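Fatty acid amide hydrolase (Candida albicans, PDB 6KVR) probably hydrolyses monocarboxylic acid amides to the monocarboxylate and ammonium, as a member of the amidase signature family of enzymes. Local coordinates at residues A[399-404]-A[421-426]; A[289-294]-A[435-440]; A[392-397]-A[430-435]. All coordinates share one frame; numbering follows the deposited sequence.

Interaction 1. Residues A[399-404]-A[421-426]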
loop_
_atom_site.group_PDB
_atom_site.type_symbol
_atom_site.label_atom_id
_atom_site.label_comp_id
_atom_site.label_asym_id
_atom_site.label_seq_id
_atom_site.Cartn_x
_atom_site.Cartn_y
_atom_site.Cartn_z
ATOM N N ASP A 399 10.952 -16.678 2.879
ATOM C CA ASP A 399 10.148 -17.795 3.372
ATOM C C ASP A 399 10.910 -19.128 3.298
ATOM O O ASP A 399 10.300 -20.195 3.379
ATOM C CB ASP A 399 8.805 -17.868 2.632
ATOM C CG ASP A 399 8.894 -18.567 1.269
ATOM O OD1 ASP A 399 9.970 -18.540 0.640
ATOM O OD2 ASP A 399 7.859 -19.115 0.812
ATOM N N GLY A 400 12.234 -19.075 3.197
ATOM C CA GLY A 400 13.024 -20.281 3.093
ATOM C C GLY A 400 12.789 -21.057 1.815
ATOM O O GLY A 400 13.025 -22.265 1.792
ATOM N N ASN A 401 12.322 -20.381 0.755
ATOM C CA ASN A 401 11.894 -21.001 -0.503
ATOM C C ASN A 401 10.735 -21.977 -0.303
ATOM O O ASN A 401 10.525 -22.867 -1.121
ATOM C CB ASN A 401 13.067 -21.675 -1.225
ATOM C CG ASN A 401 14.076 -20.657 -1.739
ATOM O OD1 ASN A 401 13.705 -19.535 -2.107
ATOM N ND2 ASN A 401 15.352 -21.022 -1.736
ATOM N N HIS A 402 9.932 -21.762 0.745
ATOM C CA HIS A 402 8.822 -22.666 1.053
ATOM C C HIS A 402 7.857 -22.825 -0.118
ATOM O O HIS A 402 7.529 -23.951 -0.518
ATOM C CB HIS A 402 8.039 -22.171 2.264
ATOM C CG HIS A 402 6.716 -22.845 2.407
ATOM N ND1 HIS A 402 6.595 -24.150 2.834
ATOM C CD2 HIS A 402 5.460 -22.422 2.128
ATOM C CE1 HIS A 402 5.320 -24.492 2.840
ATOM N NE2 HIS A 402 4.611 -23.463 2.412
HETATM N N MSE A 403 7.333 -21.713 -0.635
HETATM C CA MSE A 403 6.366 -21.811 -1.735
HETATM C C MSE A 403 6.969 -22.294 -3.063
HETATM O O MSE A 403 6.347 -23.111 -3.763
HETATM C CB MSE A 403 5.659 -20.475 -1.969
HETATM C CG MSE A 403 4.396 -20.644 -2.804
HETATM SE SE MSE A 403 3.027 -21.710 -1.894
HETATM C CE MSE A 403 2.345 -20.284 -0.756
ATOM N N GLN A 404 8.143 -21.773 -3.439
ATOM C CA GLN A 404 8.792 -22.271 -4.653
ATOM C C GLN A 404 9.034 -23.776 -4.554
ATOM O O GLN A 404 8.768 -24.525 -5.507
ATOM C CB GLN A 404 10.112 -21.532 -4.901
ATOM C CG GLN A 404 9.978 -20.061 -5.304
ATOM C CD GLN A 404 9.621 -19.859 -6.786
ATOM O OE1 GLN A 404 9.122 -20.768 -7.455
ATOM N NE2 GLN A 404 9.875 -18.651 -7.295
ATOM N N TRP A 421 20.022 -20.817 -9.532
ATOM C CA TRP A 421 20.599 -19.513 -9.241
ATOM C C TRP A 421 19.692 -18.693 -8.313
ATOM O O TRP A 421 20.145 -18.189 -7.279
ATOM C CB TRP A 421 20.867 -18.777 -10.564
ATOM C CG TRP A 421 21.388 -17.402 -10.388
ATOM C CD1 TRP A 421 20.688 -16.236 -10.542
ATOM C CD2 TRP A 421 22.713 -17.025 -9.983
ATOM N NE1 TRP A 421 21.503 -15.157 -10.279
ATOM C CE2 TRP A 421 22.746 -15.613 -9.923
ATOM C CE3 TRP A 421 23.873 -17.740 -9.673
ATOM C CZ2 TRP A 421 23.903 -14.903 -9.579
ATOM C CZ3 TRP A 421 25.021 -17.035 -9.323
ATOM C CH2 TRP A 421 25.026 -15.633 -9.279
ATOM N N ASN A 422 18.410 -18.530 -8.669
ATOM C CA ASN A 422 17.573 -17.635 -7.866
ATOM C C ASN A 422 17.132 -18.274 -6.555
ATOM O O ASN A 422 16.838 -17.550 -5.596
ATOM C CB ASN A 422 16.346 -17.151 -8.666
ATOM C CG ASN A 422 15.221 -18.168 -8.704
ATOM O OD1 ASN A 422 14.494 -18.375 -7.717
ATOM N ND2 ASN A 422 15.059 -18.803 -9.849
ATOM N N LEU A 423 17.099 -19.609 -6.480
ATOM C CA LEU A 423 16.837 -20.260 -5.201
ATOM C C LEU A 423 17.961 -20.025 -4.203
ATOM O O LEU A 423 17.742 -20.189 -2.999
ATOM C CB LEU A 423 16.605 -21.759 -5.409
ATOM C CG LEU A 423 15.279 -22.040 -6.133
ATOM C CD1 LEU A 423 15.107 -23.524 -6.471
ATOM C CD2 LEU A 423 14.096 -21.509 -5.310
ATOM N N ASN A 424 19.144 -19.604 -4.659
ATOM C CA ASN A 424 20.252 -19.306 -3.752
ATOM C C ASN A 424 20.473 -17.803 -3.541
ATOM O O ASN A 424 21.506 -17.413 -2.981
ATOM C CB ASN A 424 21.533 -19.967 -4.271
ATOM C CG ASN A 424 21.594 -21.448 -3.918
ATOM O OD1 ASN A 424 22.160 -21.824 -2.880
ATOM N ND2 ASN A 424 20.980 -22.290 -4.757
ATOM N N TYR A 425 19.487 -16.968 -3.903
ATOM C CA TYR A 425 19.672 -15.513 -3.964
ATOM C C TYR A 425 20.034 -14.873 -2.626
ATOM O O TYR A 425 20.970 -14.061 -2.550
ATOM C CB TYR A 425 18.415 -14.851 -4.502
ATOM C CG TYR A 425 18.639 -14.377 -5.891
ATOM C CD1 TYR A 425 19.932 -14.186 -6.357
ATOM C CD2 TYR A 425 17.575 -14.134 -6.749
ATOM C CE1 TYR A 425 20.172 -13.751 -7.640
ATOM C CE2 TYR A 425 17.803 -13.711 -8.044
ATOM C CZ TYR A 425 19.107 -13.527 -8.486
ATOM O OH TYR A 425 19.344 -13.090 -9.773
ATOM N N GLY A 426 19.255 -15.109 -1.590
ATOM C CA GLY A 426 19.497 -14.269 -0.414
ATOM C C GLY A 426 20.197 -15.104 0.643
ATOM O O GLY A 426 21.397 -15.385 0.537
#
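With chi1 at -68° in N401 and a nearly equal value in L423, each gamma carbon stands opposite its own carbonyl carbon and next to its backbone N; turned in this way, the carboxamide of N401 meets L423 at a slant. The polar part of the contact is a single hydrogen bond, from N401 ND2 to L423 O at 2.8 Å. The donor lies in the carbonyl plane on a lone pair, and the acceptor sits 13° out of the N401 amide plane, although the N-H...O angle is bent to 145°. D12 OD1 takes a second bond from the same ND2, so two acceptors fix the rotation of the amide. The apolar part is carried by one methyl: L423 CD2 lies 3.7 Å from N401 CG and 4.0 Å from Q404 CB. Past that CB the Q404 chain bends, and its amide is held by Y172 through OE1 and by T206 O through NE2. N401 occupies the N-cap position but makes no capping bond; D399 instead accepts from the backbone, M403 N to D399 OD2 at 3.0 Å. The contact thus joins a type I' turn (D399 to H402) and the start of helix 402-409 to helix 417-423, a buried contact within the amidase fold near the predicted substrate site, with the Q404 and L207 side chains about 6 Å apart.

Interaction 2. Residues A[289-294]-A[435-440]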
loop_
_atom_site.group_PDB
_atom_site.type_symbol
_atom_site.label_atom_id
_atom_site.label_comp_id
_atom_site.label_asym_id
_atom_site.label_seq_id
_atom_site.Cartn_x
_atom_site.Cartn_y
_atom_site.Cartn_z
ATOM N N GLN A 289 2.909 -12.208 -0.240
ATOM C CA GLN A 289 4.211 -11.561 -0.170
ATOM C C GLN A 289 4.036 -10.063 -0.446
ATOM O O GLN A 289 3.551 -9.666 -1.510
ATOM C CB GLN A 289 5.179 -12.236 -1.145
ATOM C CG GLN A 289 6.674 -11.904 -1.031
ATOM C CD GLN A 289 6.999 -10.472 -1.395
ATOM O OE1 GLN A 289 7.470 -9.698 -0.561
ATOM N NE2 GLN A 289 6.714 -10.103 -2.637
ATOM N N GLU A 290 4.452 -9.240 0.512
ATOM C CA GLU A 290 4.149 -7.821 0.527
ATOM C C GLU A 290 5.378 -6.940 0.701
ATOM O O GLU A 290 5.265 -5.715 0.552
ATOM C CB GLU A 290 3.182 -7.522 1.682
ATOM C CG GLU A 290 1.738 -7.454 1.327
ATOM C CD GLU A 290 0.953 -6.768 2.430
ATOM O OE1 GLU A 290 1.125 -7.160 3.618
ATOM O OE2 GLU A 290 0.195 -5.821 2.111
ATOM N N SER A 291 6.523 -7.507 1.075
ATOM C CA SER A 291 7.705 -6.683 1.313
ATOM C C SER A 291 8.202 -6.036 0.021
ATOM O O SER A 291 8.604 -4.866 0.026
ATOM C CB SER A 291 8.799 -7.517 1.978
ATOM O OG SER A 291 8.451 -7.817 3.338
ATOM N N VAL A 292 8.184 -6.772 -1.088
ATOM C CA VAL A 292 8.449 -6.191 -2.403
ATOM C C VAL A 292 7.370 -6.711 -3.347
ATOM O O VAL A 292 7.540 -7.754 -4.002
ATOM C CB VAL A 292 9.882 -6.484 -2.894
ATOM C CG1 VAL A 292 10.236 -7.982 -2.839
ATOM C CG2 VAL A 292 10.088 -5.920 -4.289
ATOM N N PRO A 293 6.227 -6.037 -3.419
ATOM C CA PRO A 293 5.109 -6.586 -4.193
ATOM C C PRO A 293 5.361 -6.505 -5.691
ATOM O O PRO A 293 5.978 -5.562 -6.195
ATOM C CB PRO A 293 3.914 -5.715 -3.768
ATOM C CG PRO A 293 4.501 -4.472 -3.215
ATOM C CD PRO A 293 5.855 -4.829 -2.663
ATOM N N ALA A 294 4.888 -7.528 -6.390
ATOM C CA ALA A 294 4.926 -7.572 -7.835
ATOM C C ALA A 294 3.979 -6.529 -8.421
ATOM O O ALA A 294 3.175 -5.907 -7.727
ATOM C CB ALA A 294 4.551 -8.963 -8.337
ATOM N N ALA A 435 9.882 -11.020 12.989
ATOM C CA ALA A 435 10.695 -9.882 13.417
ATOM C C ALA A 435 11.804 -9.566 12.425
ATOM O O ALA A 435 12.096 -8.391 12.184
ATOM C CB ALA A 435 11.298 -10.141 14.795
ATOM N N SER A 436 12.456 -10.593 11.857
ATOM C CA SER A 436 13.535 -10.320 10.909
ATOM C C SER A 436 13.001 -9.855 9.553
ATOM O O SER A 436 13.683 -9.103 8.851
ATOM C CB SER A 436 14.416 -11.557 10.731
ATOM O OG SER A 436 14.869 -12.045 11.985
ATOM N N ASN A 437 11.803 -10.302 9.154
ATOM C CA ASN A 437 11.177 -9.768 7.944
ATOM C C ASN A 437 10.815 -8.297 8.124
ATOM O O ASN A 437 11.012 -7.487 7.212
ATOM C CB ASN A 437 9.936 -10.595 7.582
ATOM C CG ASN A 437 9.437 -10.346 6.143
ATOM O OD1 ASN A 437 9.872 -9.420 5.459
ATOM N ND2 ASN A 437 8.503 -11.170 5.699
ATOM N N ARG A 438 10.316 -7.927 9.312
ATOM C CA ARG A 438 9.966 -6.533 9.578
ATOM C C ARG A 438 11.181 -5.610 9.511
ATOM O O ARG A 438 11.068 -4.467 9.038
ATOM C CB ARG A 438 9.281 -6.421 10.940
ATOM C CG ARG A 438 7.896 -7.015 10.958
ATOM C CD ARG A 438 7.179 -6.661 12.250
ATOM N NE ARG A 438 5.963 -7.444 12.409
ATOM C CZ ARG A 438 5.272 -7.511 13.533
ATOM N NH1 ARG A 438 5.628 -6.812 14.598
ATOM N NH2 ARG A 438 4.202 -8.302 13.594
ATOM N N GLU A 439 12.352 -6.087 9.948
ATOM C CA GLU A 439 13.572 -5.288 9.820
ATOM C C GLU A 439 13.930 -5.024 8.359
ATOM O O GLU A 439 14.389 -3.922 8.019
ATOM C CB GLU A 439 14.731 -5.976 10.539
ATOM C CG GLU A 439 14.710 -5.806 12.066
ATOM C CD GLU A 439 15.749 -6.673 12.738
ATOM O OE1 GLU A 439 16.626 -7.198 12.017
ATOM O OE2 GLU A 439 15.691 -6.835 13.976
ATOM N N LEU A 440 13.734 -6.009 7.474
ATOM C CA LEU A 440 13.939 -5.736 6.046
ATOM C C LEU A 440 12.991 -4.638 5.547
ATOM O O LEU A 440 13.387 -3.792 4.739
ATOM C CB LEU A 440 13.755 -7.004 5.219
ATOM C CG LEU A 440 14.637 -8.232 5.486
ATOM C CD1 LEU A 440 14.163 -9.385 4.608
ATOM C CD2 LEU A 440 16.141 -7.944 5.279
#
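S291 and N437 make the side-chain contact between these segments, and the helix segment that carries N437 begins at A435, whose backbone N bonds to H431 NE2 of the second subunit. S436 follows, still in the first turn of helix 434-457. At N437 the chain reaches the other segment. Its CG lies opposite the backbone N (chi1 -165°), which swings the carboxamide out from the helix until OD1 is 3.0 Å from S291 OG. The serine hydroxyl is hydrogen-bonded to N441 OD1, one helical turn beyond N437, so the carboxamide oxygens of two successive turns both come up to this one OG and the loop is held against the same side of the helix. Segment 289-294 is the loop between strands 268-271 and 295-300 of the large mixed sheet at the core of the amidase fold, and it is braced internally by the Q289 carboxamide, which bonds to the backbone of V292 through both its ends. Q289 OE1 receives V292 N on a lone pair at 3.1 Å, nearly straight at 170°, while Q289 NE2 returns a bond of 2.8 Å to V292 O from above that carbonyl's plane, 66° out of it. The next helix residue, R438, turns its CB away from the loop, and its guanidinium forms a long, weak ion pair with D399 of the second subunit. E439 keeps the helical pattern, its N bonding to A435 O at 3.2 Å. L440 directs its CB toward the loop, and its CA is 7.9 Å from that of S291, the shortest such separation between the two segments.

Interaction 3. Residues A[392-397]-A[430-435]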
loop_
_atom_site.group_PDB
_atom_site.type_symbol
_atom_site.label_atom_id
_atom_site.label_comp_id
_atom_site.label_asym_id
_atom_site.label_seq_id
_atom_site.Cartn_x
_atom_site.Cartn_y
_atom_site.Cartn_z
ATOM N N VAL A 392 16.700 -6.598 -1.066
ATOM C CA VAL A 392 15.630 -7.103 -1.912
ATOM C C VAL A 392 15.856 -8.574 -2.243
ATOM O O VAL A 392 14.902 -9.360 -2.302
ATOM C CB VAL A 392 15.465 -6.238 -3.176
ATOM C CG1 VAL A 392 16.517 -6.567 -4.260
ATOM C CG2 VAL A 392 14.019 -6.382 -3.704
ATOM N N HIS A 393 17.111 -9.000 -2.381
ATOM C CA HIS A 393 17.333 -10.411 -2.673
ATOM C C HIS A 393 17.067 -11.291 -1.459
ATOM O O HIS A 393 16.670 -12.448 -1.624
ATOM C CB HIS A 393 18.733 -10.633 -3.245
ATOM C CG HIS A 393 18.826 -10.257 -4.693
ATOM N ND1 HIS A 393 18.611 -8.970 -5.141
ATOM C CD2 HIS A 393 18.965 -11.019 -5.803
ATOM C CE1 HIS A 393 18.683 -8.945 -6.462
ATOM N NE2 HIS A 393 18.896 -10.178 -6.888
ATOM N N LYS A 394 17.267 -10.775 -0.236
ATOM C CA LYS A 394 16.826 -11.524 0.935
ATOM C C LYS A 394 15.313 -11.660 0.925
ATOM O O LYS A 394 14.774 -12.727 1.246
ATOM C CB LYS A 394 17.284 -10.832 2.228
ATOM C CG LYS A 394 18.764 -10.949 2.570
ATOM C CD LYS A 394 19.032 -10.221 3.899
ATOM C CE LYS A 394 20.519 -10.130 4.249
ATOM N NZ LYS A 394 20.805 -8.875 5.039
HETATM N N MSE A 395 14.615 -10.584 0.534
HETATM C CA MSE A 395 13.151 -10.511 0.555
HETATM C C MSE A 395 12.563 -11.563 -0.364
HETATM O O MSE A 395 11.530 -12.155 -0.052
HETATM C CB MSE A 395 12.642 -9.128 0.118
HETATM C CG MSE A 395 12.612 -8.053 1.203
HETATM SE SE MSE A 395 12.143 -6.276 0.446
HETATM C CE MSE A 395 11.853 -5.275 2.087
ATOM N N TYR A 396 13.222 -11.787 -1.507
ATOM C CA TYR A 396 12.714 -12.759 -2.471
ATOM C C TYR A 396 12.558 -14.135 -1.842
ATOM O O TYR A 396 11.599 -14.853 -2.152
ATOM C CB TYR A 396 13.636 -12.859 -3.693
ATOM C CG TYR A 396 13.623 -11.649 -4.583
ATOM C CD1 TYR A 396 12.489 -10.867 -4.705
ATOM C CD2 TYR A 396 14.758 -11.298 -5.328
ATOM C CE1 TYR A 396 12.486 -9.740 -5.526
ATOM C CE2 TYR A 396 14.762 -10.185 -6.155
ATOM C CZ TYR A 396 13.620 -9.411 -6.253
ATOM O OH TYR A 396 13.613 -8.300 -7.063
ATOM N N ASN A 397 13.487 -14.521 -0.955
ATOM C CA ASN A 397 13.575 -15.899 -0.478
ATOM C C ASN A 397 13.320 -16.051 1.017
ATOM O O ASN A 397 13.536 -17.144 1.555
ATOM C CB ASN A 397 14.949 -16.499 -0.817
ATOM C CG ASN A 397 15.106 -16.808 -2.293
ATOM O OD1 ASN A 397 14.193 -16.570 -3.088
ATOM N ND2 ASN A 397 16.267 -17.346 -2.669
ATOM N N LYS A 430 16.972 -20.516 4.258
ATOM C CA LYS A 430 16.752 -20.068 5.628
ATOM C C LYS A 430 15.382 -19.398 5.721
ATOM O O LYS A 430 15.072 -18.478 4.954
ATOM C CB LYS A 430 17.846 -19.109 6.076
ATOM C CG LYS A 430 17.411 -18.251 7.253
ATOM C CD LYS A 430 18.551 -17.399 7.788
ATOM C CE LYS A 430 18.010 -16.335 8.735
ATOM N NZ LYS A 430 18.957 -15.218 8.990
ATOM N N HIS A 431 14.547 -19.884 6.631
ATOM C CA HIS A 431 13.180 -19.397 6.777
ATOM C C HIS A 431 13.173 -18.335 7.875
ATOM O O HIS A 431 13.324 -18.652 9.055
ATOM C CB HIS A 431 12.243 -20.563 7.089
ATOM C CG HIS A 431 10.789 -20.269 6.860
ATOM N ND1 HIS A 431 9.828 -21.261 6.827
ATOM C CD2 HIS A 431 10.129 -19.102 6.671
ATOM C CE1 HIS A 431 8.641 -20.715 6.620
ATOM N NE2 HIS A 431 8.795 -19.405 6.529
ATOM N N TYR A 432 13.014 -17.078 7.480
ATOM C CA TYR A 432 13.031 -15.960 8.416
ATOM C C TYR A 432 11.848 -16.018 9.380
ATOM O O TYR A 432 10.766 -16.511 9.048
ATOM C CB TYR A 432 12.969 -14.643 7.644
ATOM C CG TYR A 432 14.291 -14.124 7.118
ATOM C CD1 TYR A 432 15.128 -14.923 6.360
ATOM C CD2 TYR A 432 14.677 -12.808 7.351
ATOM C CE1 TYR A 432 16.333 -14.439 5.875
ATOM C CE2 TYR A 432 15.868 -12.308 6.861
ATOM C CZ TYR A 432 16.696 -13.130 6.129
ATOM O OH TYR A 432 17.889 -12.628 5.655
ATOM N N ASP A 433 12.051 -15.482 10.582
ATOM C CA ASP A 433 10.928 -15.209 11.456
ATOM C C ASP A 433 10.368 -13.798 11.168
ATOM O O ASP A 433 10.965 -13.000 10.442
ATOM C CB ASP A 433 11.342 -15.391 12.928
ATOM C CG ASP A 433 12.527 -14.508 13.337
ATOM O OD1 ASP A 433 12.793 -13.497 12.668
ATOM O OD2 ASP A 433 13.194 -14.806 14.352
ATOM N N VAL A 434 9.194 -13.503 11.742
ATOM C CA VAL A 434 8.465 -12.267 11.420
ATOM C C VAL A 434 9.280 -11.023 11.793
ATOM O O VAL A 434 9.366 -10.059 11.019
ATOM C CB VAL A 434 7.091 -12.267 12.115
ATOM C CG1 VAL A 434 6.550 -10.835 12.282
ATOM C CG2 VAL A 434 6.107 -13.148 11.351
ATOM N N ALA A 435 9.882 -11.020 12.989
ATOM C CA ALA A 435 10.695 -9.882 13.417
ATOM C C ALA A 435 11.804 -9.566 12.425
ATOM O O ALA A 435 12.096 -8.391 12.184
ATOM C CB ALA A 435 11.298 -10.141 14.795
#
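Van der Waals packing dominates where Y432 meets K394, joining helix 385-397 to the chain that leads into helix 434-457 of the amidase fold, beside the subunit interface. The phenol oxygen of Y432 rests against the middle of the lysine chain, OH lying 3.2 Å from K394 CD and 3.6 Å from K394 CG, and the two side chains cross at about a right angle. K394 reaches it because its CG stands opposite the carbonyl carbon (chi1 -74°) and chi2 is extended; relative to the tyrosine ring, CD approaches obliquely. A second, looser touch is between backbones, N397 O to K430 O at 4.0 Å, two acceptors that cannot bond directly to each other.

Polar bonds run to residues beyond the pair. Y432 is tied through its backbone to C398, next in sequence after N397, and K430 NZ forms a salt bridge with E427. The same segment faces the second subunit, where H431 NE2 accepts from A435 N of that chain.

Since the K394-Y432 touch uses methylenes and an oxygen rather than the lysine ammonium, it implies fit by shape: backbone bonds at Y432 help place its ring, and the lysine's aliphatic part packs beside the tyrosine hydroxyl.

How the interactions relate
Interaction 3 lies between the other two, with its centre 9 Å from that of interaction 1 and 7 Å from that of interaction 2, whereas interactions 1 and 2 are 14 Å apart and do not touch. N397 joins 3 to 1, its ND2 lying 3.0 Å from N422 O in a probable hydrogen bond. M395 joins 3 to 2, its CE packing 3.4 Å from L440 O and 3.8 Å from S291 CB, and A435 lies in a segment of each. All three also touch the second subunit. Side chains of N397 and S291 come within about 10 and 9 Å of that of I254, a predicted substrate-binding residue.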